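Peroxiredoxin (Clostridioides difficile, PDB 6TSB) is a spore-coat protein coupling a probable peroxidase to a chitin-hydrolysing chitinase, this chain being its glycoside hydrolase family 18 chitinase domain. Local coordinates at residues A[313-316]-A[317-321]; A[342-345]-A[346-350]; A[215-218]-A[219-222]. All coordinates share one frame; numbering follows the deposited sequence.

Contact 1. Residues A[313-316]-A[317-321]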
ATOM      1  N   SER A 313      -6.839   8.070  -1.872  1.00 54.17           N
ATOM      2  CA  SER A 313      -7.698   9.074  -1.181  1.00 56.05           C
ATOM      3  C   SER A 313      -8.221  10.126  -2.185  1.00 52.09           C
ATOM      4  O   SER A 313      -9.342  10.603  -1.954  1.00 64.12           O
ATOM      5  CB  SER A 313      -7.033   9.664   0.037  1.00 55.81           C
ATOM      6  OG  SER A 313      -6.023  10.583  -0.334  1.00 60.59           O
ATOM      7  N   ILE A 314      -7.568  10.377  -3.329  1.00 45.19           N
ATOM      8  CA  ILE A 314      -8.137  11.276  -4.393  1.00 43.99           C
ATOM      9  C   ILE A 314      -9.217  10.551  -5.193  1.00 47.23           C
ATOM     10  O   ILE A 314     -10.215  11.211  -5.623  1.00 48.26           O
ATOM     11  CB  ILE A 314      -7.061  11.816  -5.352  1.00 44.62           C
ATOM     12  CG1 ILE A 314      -6.088  12.749  -4.629  1.00 45.87           C
ATOM     13  CG2 ILE A 314      -7.687  12.481  -6.573  1.00 39.56           C
ATOM     14  CD1 ILE A 314      -4.851  13.058  -5.419  1.00 49.97           C
ATOM     15  N   PHE A 315      -9.022   9.261  -5.464  1.00 46.79           N
ATOM     16  CA  PHE A 315     -10.070   8.435  -6.121  1.00 44.20           C
ATOM     17  C   PHE A 315     -11.340   8.415  -5.242  1.00 40.13           C
ATOM     18  O   PHE A 315     -12.435   8.657  -5.753  1.00 43.13           O
ATOM     19  CB  PHE A 315      -9.539   7.029  -6.379  1.00 44.90           C
ATOM     20  CG  PHE A 315     -10.617   6.046  -6.740  1.00 44.28           C
ATOM     21  CD1 PHE A 315     -11.132   6.008  -8.025  1.00 47.28           C
ATOM     22  CD2 PHE A 315     -11.116   5.172  -5.781  1.00 45.57           C
ATOM     23  CE1 PHE A 315     -12.131   5.105  -8.355  1.00 54.21           C
ATOM     24  CE2 PHE A 315     -12.112   4.268  -6.107  1.00 47.41           C
ATOM     25  CZ  PHE A 315     -12.618   4.236  -7.391  1.00 54.29           C
ATOM     26  N   LEU A 316     -11.169   8.215  -3.933  1.00 41.36           N
ATOM     27  CA  LEU A 316     -12.250   8.141  -2.918  1.00 49.80           C
ATOM     28  C   LEU A 316     -12.949   9.511  -2.767  1.00 55.45           C
ATOM     29  O   LEU A 316     -14.211   9.528  -2.820  1.00 54.22           O
ATOM     30  CB  LEU A 316     -11.637   7.624  -1.610  1.00 44.21           C
ATOM     31  CG  LEU A 316     -11.190   6.156  -1.650  1.00 51.59           C
ATOM     32  CD1 LEU A 316     -10.774   5.680  -0.264  1.00 57.41           C
ATOM     33  CD2 LEU A 316     -12.291   5.262  -2.212  1.00 51.49           C
ATOM     34  N   LYS A 317     -12.183  10.610  -2.651  1.00 51.29           N
ATOM     35  CA  LYS A 317     -12.731  12.001  -2.651  1.00 44.85           C
ATOM     36  C   LYS A 317     -13.501  12.266  -3.950  1.00 43.71           C
ATOM     37  O   LYS A 317     -14.615  12.792  -3.830  1.00 42.77           O
ATOM     38  CB  LYS A 317     -11.624  13.022  -2.378  1.00 42.16           C
ATOM     39  CG  LYS A 317     -11.441  13.260  -0.888  1.00 41.32           C
ATOM     40  CD  LYS A 317     -10.098  13.821  -0.450  1.00 44.27           C
ATOM     41  CE  LYS A 317      -9.942  13.651   1.046  1.00 45.36           C
ATOM     42  NZ  LYS A 317      -8.903  14.535   1.599  1.00 51.28           N
ATOM     43  N   THR A 318     -12.973  11.913  -5.128  1.00 37.70           N
ATOM     44  CA  THR A 318     -13.658  12.186  -6.417  1.00 44.02           C
ATOM     45  C   THR A 318     -14.902  11.294  -6.546  1.00 50.76           C
ATOM     46  O   THR A 318     -15.873  11.705  -7.253  1.00 49.68           O
ATOM     47  CB  THR A 318     -12.716  12.011  -7.623  1.00 54.37           C
ATOM     48  OG1 THR A 318     -12.018  10.763  -7.561  1.00 47.64           O
ATOM     49  CG2 THR A 318     -11.711  13.147  -7.741  1.00 51.70           C
ATOM     50  N   GLN A 319     -14.885  10.102  -5.928  1.00 50.65           N
ATOM     51  CA  GLN A 319     -16.098   9.236  -5.817  1.00 50.24           C
ATOM     52  C   GLN A 319     -17.177  10.008  -5.045  1.00 43.68           C
ATOM     53  O   GLN A 319     -18.306  10.129  -5.555  1.00 48.34           O
ATOM     54  CB  GLN A 319     -15.819   7.889  -5.126  1.00 51.32           C
ATOM     55  CG  GLN A 319     -15.105   6.855  -6.000  1.00 49.89           C
ATOM     56  CD  GLN A 319     -15.916   6.488  -7.219  1.00 57.97           C
ATOM     57  OE1 GLN A 319     -15.631   6.945  -8.327  1.00 54.88           O
ATOM     58  NE2 GLN A 319     -16.964   5.698  -7.016  1.00 61.97           N
ATOM     59  N   TYR A 320     -16.827  10.508  -3.861  1.00 37.77           N
ATOM     60  CA  TYR A 320     -17.719  11.277  -2.962  1.00 44.12           C
ATOM     61  C   TYR A 320     -18.361  12.406  -3.769  1.00 44.78           C
ATOM     62  O   TYR A 320     -19.547  12.656  -3.596  1.00 47.81           O
ATOM     63  CB  TYR A 320     -16.949  11.740  -1.726  1.00 45.56           C
ATOM     64  CG  TYR A 320     -17.793  12.376  -0.655  1.00 50.80           C
ATOM     65  CD1 TYR A 320     -18.263  13.682  -0.770  1.00 47.00           C
ATOM     66  CD2 TYR A 320     -18.109  11.670   0.505  1.00 52.46           C
ATOM     67  CE1 TYR A 320     -19.028  14.260   0.239  1.00 46.35           C
ATOM     68  CE2 TYR A 320     -18.867  12.239   1.523  1.00 46.65           C
ATOM     69  CZ  TYR A 320     -19.323  13.541   1.395  1.00 51.86           C
ATOM     70  OH  TYR A 320     -20.074  14.065   2.415  1.00 52.89           O
ATOM     71  N   VAL A 321     -17.599  13.047  -4.652  1.00 43.25           N
ATOM     72  CA  VAL A 321     -18.095  14.189  -5.462  1.00 42.77           C
ATOM     73  C   VAL A 321     -19.230  13.665  -6.344  1.00 45.13           C
ATOM     74  O   VAL A 321     -20.275  14.350  -6.523  1.00 45.06           O
ATOM     75  CB  VAL A 321     -16.951  14.851  -6.274  1.00 44.64           C
ATOM     76  CG1 VAL A 321     -17.456  15.646  -7.471  1.00 43.72           C
ATOM     77  CG2 VAL A 321     -16.085  15.745  -5.400  1.00 42.77           C
TER
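Lys317 N, Thr318 N, Gln319 N and Tyr320 N bond in turn to the carbonyl oxygens of Ser313, Ile314, Phe315 and Leu316, so residues 313-316 and 317-321 form successive turns of the alpha-helix 311-323 in the family 18 domain. The Lys317 N to Ser313 O bond measures 2.9 Å. The Lys317 stem grazes the same carbonyl, with CB 3.4 Å from Ser313 O, before its extended chain carries NZ to a salt bridge with Asp309. Ser313 OG is hydrogen-bonded to the same aspartate.

A second feature is Thr318, whose OG1 sits 2.7 Å from Ile314 O and 2.8 Å from Phe315 O. With chi1 at 50°, the hydroxyl is folded back between the backbone N and the carbonyl carbon, facing the previous turn. Tyr320 OH is hydrogen-bonded to Asp238 of the second subunit.

Phe315 and Gln319 run side by side in the same direction. The Phe315 ring, its CG anti to the backbone N (chi1 167°), also meets helix 353-361 through Leu356 and Leu360. Over one face, displaced toward the rim, Gln319 CG makes a CH-pi contact 4.0 Å from the Phe315 ring centroid, 17° off the ring normal.

Contact 2. Residues A[342-345]-A[346-350]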
ATOM      1  N   LEU A 342      -0.699  14.206  -9.049  1.00 54.63           N
ATOM      2  CA  LEU A 342      -1.981  14.353  -8.312  1.00 52.75           C
ATOM      3  C   LEU A 342      -3.047  14.937  -9.242  1.00 50.21           C
ATOM      4  O   LEU A 342      -4.137  14.399  -9.261  1.00 60.38           O
ATOM      5  CB  LEU A 342      -1.765  15.191  -7.054  1.00 45.18           C
ATOM      6  CG  LEU A 342      -0.778  14.589  -6.066  1.00 45.13           C
ATOM      7  CD1 LEU A 342      -0.904  15.221  -4.690  1.00 46.44           C
ATOM      8  CD2 LEU A 342      -0.924  13.073  -5.995  1.00 47.86           C
ATOM      9  N   ALA A 343      -2.710  15.947 -10.033  1.00 52.29           N
ATOM     10  CA  ALA A 343      -3.637  16.624 -10.954  1.00 52.52           C
ATOM     11  C   ALA A 343      -4.304  15.583 -11.859  1.00 54.42           C
ATOM     12  O   ALA A 343      -5.536  15.653 -12.049  1.00 53.44           O
ATOM     13  CB  ALA A 343      -2.898  17.675 -11.745  1.00 49.38           C
ATOM     14  N   ARG A 344      -3.512  14.675 -12.428  1.00 57.26           N
ATOM     15  CA  ARG A 344      -4.001  13.639 -13.380  1.00 56.90           C
ATOM     16  C   ARG A 344      -5.045  12.767 -12.664  1.00 45.94           C
ATOM     17  O   ARG A 344      -6.145  12.562 -13.218  1.00 44.92           O
ATOM     18  CB  ARG A 344      -2.828  12.791 -13.884  1.00 61.62           C
ATOM     19  CG  ARG A 344      -3.101  12.073 -15.196  1.00 71.59           C
ATOM     20  CD  ARG A 344      -1.964  11.161 -15.631  1.00 74.62           C
ATOM     21  NE  ARG A 344      -2.484  10.004 -16.344  1.00 74.28           N
ATOM     22  CZ  ARG A 344      -2.815   8.839 -15.779  1.00 81.51           C
ATOM     23  NH1 ARG A 344      -2.672   8.630 -14.479  1.00 69.45           N
ATOM     24  NH2 ARG A 344      -3.290   7.865 -16.533  1.00 87.43           N
ATOM     25  N   THR A 345      -4.679  12.280 -11.480  1.00 43.31           N
ATOM     26  CA  THR A 345      -5.492  11.395 -10.614  1.00 50.32           C
ATOM     27  C   THR A 345      -6.817  12.115 -10.373  1.00 52.54           C
ATOM     28  O   THR A 345      -7.862  11.491 -10.624  1.00 49.28           O
ATOM     29  CB  THR A 345      -4.789  11.073  -9.284  1.00 59.29           C
ATOM     30  OG1 THR A 345      -3.560  10.390  -9.520  1.00 57.87           O
ATOM     31  CG2 THR A 345      -5.612  10.197  -8.361  1.00 69.01           C
ATOM     32  N   MET A 346      -6.752  13.381  -9.936  1.00 46.76           N
ATOM     33  CA  MET A 346      -7.934  14.231  -9.657  1.00 48.14           C
ATOM     34  C   MET A 346      -8.754  14.417 -10.949  1.00 47.30           C
ATOM     35  O   MET A 346      -9.993  14.270 -10.905  1.00 49.31           O
ATOM     36  CB  MET A 346      -7.482  15.571  -9.068  1.00 47.91           C
ATOM     37  CG  MET A 346      -8.622  16.471  -8.713  1.00 48.53           C
ATOM     38  SD  MET A 346      -8.066  17.958  -7.868  1.00 48.52           S
ATOM     39  CE  MET A 346      -7.572  18.890  -9.318  1.00 49.29           C
ATOM     40  N   SER A 347      -8.130  14.646 -12.100  1.00 46.19           N
ATOM     41  CA  SER A 347      -8.897  14.868 -13.357  1.00 46.27           C
ATOM     42  C   SER A 347      -9.570  13.565 -13.822  1.00 52.50           C
ATOM     43  O   SER A 347     -10.725  13.600 -14.325  1.00 49.28           O
ATOM     44  CB  SER A 347      -8.034  15.426 -14.443  1.00 43.79           C
ATOM     45  OG  SER A 347      -8.852  15.731 -15.572  1.00 42.85           O
ATOM     46  N   ILE A 348      -8.857  12.447 -13.708  1.00 50.72           N
ATOM     47  CA  ILE A 348      -9.372  11.130 -14.180  1.00 60.75           C
ATOM     48  C   ILE A 348     -10.468  10.678 -13.190  1.00 54.30           C
ATOM     49  O   ILE A 348     -11.522  10.177 -13.663  1.00 44.84           O
ATOM     50  CB  ILE A 348      -8.203  10.128 -14.372  1.00 66.40           C
ATOM     51  CG1 ILE A 348      -7.255  10.562 -15.497  1.00 71.25           C
ATOM     52  CG2 ILE A 348      -8.718   8.721 -14.619  1.00 72.75           C
ATOM     53  CD1 ILE A 348      -7.948  10.923 -16.801  1.00 75.47           C
ATOM     54  N   GLY A 349     -10.261  10.937 -11.893  1.00 47.66           N
ATOM     55  CA  GLY A 349     -11.194  10.641 -10.785  1.00 53.91           C
ATOM     56  C   GLY A 349     -12.612  11.113 -11.071  1.00 52.82           C
ATOM     57  O   GLY A 349     -13.565  10.347 -10.735  1.00 52.03           O
ATOM     58  N   ILE A 350     -12.720  12.301 -11.672  1.00 46.39           N
ATOM     59  CA  ILE A 350     -13.972  12.963 -12.139  1.00 49.75           C
ATOM     60  C   ILE A 350     -14.339  12.524 -13.558  1.00 46.87           C
ATOM     61  O   ILE A 350     -15.540  12.344 -13.792  1.00 50.91           O
ATOM     62  CB  ILE A 350     -13.838  14.508 -12.092  1.00 48.11           C
ATOM     63  CG1 ILE A 350     -13.622  15.021 -10.668  1.00 51.92           C
ATOM     64  CG2 ILE A 350     -15.027  15.183 -12.758  1.00 45.54           C
ATOM     65  CD1 ILE A 350     -14.689  14.602  -9.686  1.00 56.06           C
TER
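Arg344 and Ile348 stand one turn apart on helix 341-351, and their aliphatic parts approach loosely, Arg344 CG being 4.4 Å from Ile348 CG1. Ile348 leans its CG1 branch back over the preceding turn. With chi1 at -65° this branch lies anti to its own carbonyl carbon and reaches within 3.2 Å of Arg344 O, the oxygen that also accepts Ile348 N at 2.8 Å. Arg344 CG lies roughly anti to the backbone N (chi1 -159°), and NH1 forms a salt bridge with Glu359.

Met346 meets the preceding turn through its stem: CB rests 3.5 Å from Leu342 O, the acceptor of a straight bond from Met346 N. Ser347 OG bonds to Leu53 O of the second subunit. Thr345 turns OG1 back to Ile341 O and holds Gly349 N at 2.8 Å through its carbonyl oxygen, which adds the next rung of the alpha-helical ladder.

Helix 341-351 follows strand 328-332 in sequence, and the pair is consistent with the last strand and helix of a family 18 TIM barrel completed with the second subunit; Met346 and Ile350 pack on Val329 of that strand. Helix 311-323 receives Leu342, Thr345 and Ile350, whereas helix 353-361 meets Thr345 and Ile348 through Leu356. Ala39 and Val38 of the second subunit, on its strand 37-43, lie against Met346 and Ile350.

Contact 3. Residues A[215-218]-A[219-222]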
ATOM      1  N   GLY A 215      14.895 -12.804 -19.443  1.00107.85           N
ATOM      2  CA  GLY A 215      14.149 -11.959 -20.399  1.00108.53           C
ATOM      3  C   GLY A 215      12.692 -11.795 -19.970  1.00113.50           C
ATOM      4  O   GLY A 215      12.416 -11.706 -18.777  1.00112.70           O
ATOM      5  N   PRO A 216      11.706 -11.801 -20.901  1.00127.07           N
ATOM      6  CA  PRO A 216      10.329 -11.430 -20.559  1.00114.53           C
ATOM      7  C   PRO A 216       9.792 -12.313 -19.425  1.00 98.72           C
ATOM      8  O   PRO A 216       9.407 -11.771 -18.418  1.00 87.21           O
ATOM      9  CB  PRO A 216       9.526 -11.611 -21.861  1.00113.33           C
ATOM     10  CG  PRO A 216      10.394 -12.521 -22.720  1.00124.23           C
ATOM     11  CD  PRO A 216      11.828 -12.242 -22.301  1.00131.21           C
ATOM     12  N   ASN A 217       9.855 -13.638 -19.591  1.00 99.95           N
ATOM     13  CA  ASN A 217       9.254 -14.629 -18.655  1.00103.09           C
ATOM     14  C   ASN A 217      10.025 -14.666 -17.320  1.00 90.46           C
ATOM     15  O   ASN A 217       9.544 -15.333 -16.383  1.00 75.41           O
ATOM     16  CB  ASN A 217       9.120 -16.012 -19.302  1.00 99.70           C
ATOM     17  CG  ASN A 217       7.700 -16.332 -19.725  1.00 96.91           C
ATOM     18  OD1 ASN A 217       6.740 -15.709 -19.264  1.00 86.10           O
ATOM     19  ND2 ASN A 217       7.554 -17.325 -20.587  1.00 96.22           N
ATOM     20  N   GLY A 218      11.157 -13.967 -17.217  1.00 82.44           N
ATOM     21  CA  GLY A 218      11.887 -13.783 -15.948  1.00 84.94           C
ATOM     22  C   GLY A 218      11.191 -12.809 -15.006  1.00 84.09           C
ATOM     23  O   GLY A 218      11.348 -12.967 -13.774  1.00 68.50           O
ATOM     24  N   ARG A 219      10.484 -11.810 -15.550  1.00 91.44           N
ATOM     25  CA  ARG A 219       9.918 -10.664 -14.780  1.00 89.88           C
ATOM     26  C   ARG A 219       8.478 -10.990 -14.367  1.00 85.56           C
ATOM     27  O   ARG A 219       7.573 -10.172 -14.625  1.00 82.92           O
ATOM     28  CB  ARG A 219       9.978  -9.371 -15.600  1.00 96.10           C
ATOM     29  CG  ARG A 219      11.377  -8.796 -15.777  1.00104.16           C
ATOM     30  CD  ARG A 219      11.378  -7.592 -16.702  1.00107.56           C
ATOM     31  NE  ARG A 219      11.433  -8.005 -18.103  1.00109.95           N
ATOM     32  CZ  ARG A 219      12.287  -7.545 -19.015  1.00105.46           C
ATOM     33  NH1 ARG A 219      12.247  -8.013 -20.252  1.00106.49           N
ATOM     34  NH2 ARG A 219      13.167  -6.611 -18.698  1.00105.99           N
ATOM     35  N   LYS A 220       8.280 -12.149 -13.744  1.00 80.29           N
ATOM     36  CA  LYS A 220       6.959 -12.615 -13.264  1.00 74.70           C
ATOM     37  C   LYS A 220       7.095 -12.881 -11.761  1.00 68.11           C
ATOM     38  O   LYS A 220       8.231 -12.725 -11.253  1.00 59.62           O
ATOM     39  CB  LYS A 220       6.535 -13.865 -14.039  1.00 83.53           C
ATOM     40  CG  LYS A 220       6.690 -13.812 -15.555  1.00 90.04           C
ATOM     41  CD  LYS A 220       5.839 -12.765 -16.248  1.00 94.43           C
ATOM     42  CE  LYS A 220       5.119 -13.284 -17.477  1.00 96.05           C
ATOM     43  NZ  LYS A 220       3.733 -13.692 -17.147  1.00 98.33           N
ATOM     44  N   HIS A 221       6.004 -13.275 -11.094  1.00 53.28           N
ATOM     45  CA  HIS A 221       5.997 -13.694  -9.668  1.00 59.57           C
ATOM     46  C   HIS A 221       6.697 -15.044  -9.494  1.00 61.26           C
ATOM     47  O   HIS A 221       6.541 -15.939 -10.378  1.00 56.22           O
ATOM     48  CB  HIS A 221       4.586 -13.823  -9.098  1.00 56.35           C
ATOM     49  CG  HIS A 221       3.757 -12.610  -9.306  1.00 59.92           C
ATOM     50  ND1 HIS A 221       4.163 -11.373  -8.868  1.00 62.53           N
ATOM     51  CD2 HIS A 221       2.550 -12.446  -9.889  1.00 63.10           C
ATOM     52  CE1 HIS A 221       3.239 -10.489  -9.165  1.00 62.71           C
ATOM     53  NE2 HIS A 221       2.231 -11.126  -9.787  1.00 65.81           N
ATOM     54  N   GLN A 222       7.414 -15.165  -8.372  1.00 62.21           N
ATOM     55  CA  GLN A 222       8.182 -16.362  -7.940  1.00 57.81           C
ATOM     56  C   GLN A 222       7.298 -17.252  -7.054  1.00 53.74           C
ATOM     57  O   GLN A 222       7.608 -18.449  -7.010  1.00 54.31           O
ATOM     58  CB  GLN A 222       9.472 -15.949  -7.216  1.00 52.60           C
ATOM     59  CG  GLN A 222       9.274 -15.465  -5.776  1.00 53.51           C
ATOM     60  CD  GLN A 222      10.436 -15.821  -4.868  1.00 55.82           C
ATOM     61  OE1 GLN A 222      11.042 -16.879  -4.995  1.00 55.59           O
ATOM     62  NE2 GLN A 222      10.750 -14.956  -3.915  1.00 56.18           N
TER
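Lys220 folds its aliphatic chain over the backbone and side chain of Asn217, with CG 3.3 Å from Asn217 O and CE 3.4 Å from Asn217 OD1. The two side chains cross at a slant, and bends beginning at chi2 (-63°) and continuing through chi3 and chi4 keep the lysine close to the turn instead of projecting from it. Its ammonium group does not end on the asparagine: NZ donates to Ser231 O and Asp229 O, which ties this turn to the neighbouring part of the same loop.

A short 3-10 turn runs through Asn217 and Gly218. Gly218 N bonds to Gly215 O and, one residue on, Arg219 N reaches Pro216 O at 3.1 Å, from above the plane of that carbonyl. Arg219 is then the centre of an inverse gamma turn, closed by a weak bond of 3.2 Å from Lys220 N to Gly218 O. The whole element belongs to the loop joining strand 201-204 to helix 237-246 in the family 18 barrel.

Arg219 bends at chi3 (-84°) and brings its guanidinium obliquely to the Gly215-Pro216 peptide, NH1 standing 3.8 Å from Gly215 C. Its aliphatic stem stays near the turn, CB being 3.7 Å from Pro216 O. The arginine also packs on Phe304 of the second subunit, and farther along His221 NE2 bonds to Asp290 of that same subunit.

In the fold
From the N terminus, contact 3 comes first, tightening one turn of the loop between strand 201-204 and helix 237-246; contacts 1 and 2 follow, each within a single helix. The three stand in series, with no nesting or crossing, and none closes a long loop. Contacts 1 and 2 meet directly: Ile314 CG2 lies 3.6 Å from Thr345 CG2, and Thr318 OG1 3.3 Å from Gly349 CA, joining helices 311-323 and 341-351. Contact 3 is about 21 Å from both by nearest atoms. All three touch the second subunit; contacts 1 and 2, centred about 37 and 38 Å from the chain's centre and packed on barrel strands of the second subunit, are consistent with a domain-swapped dimer.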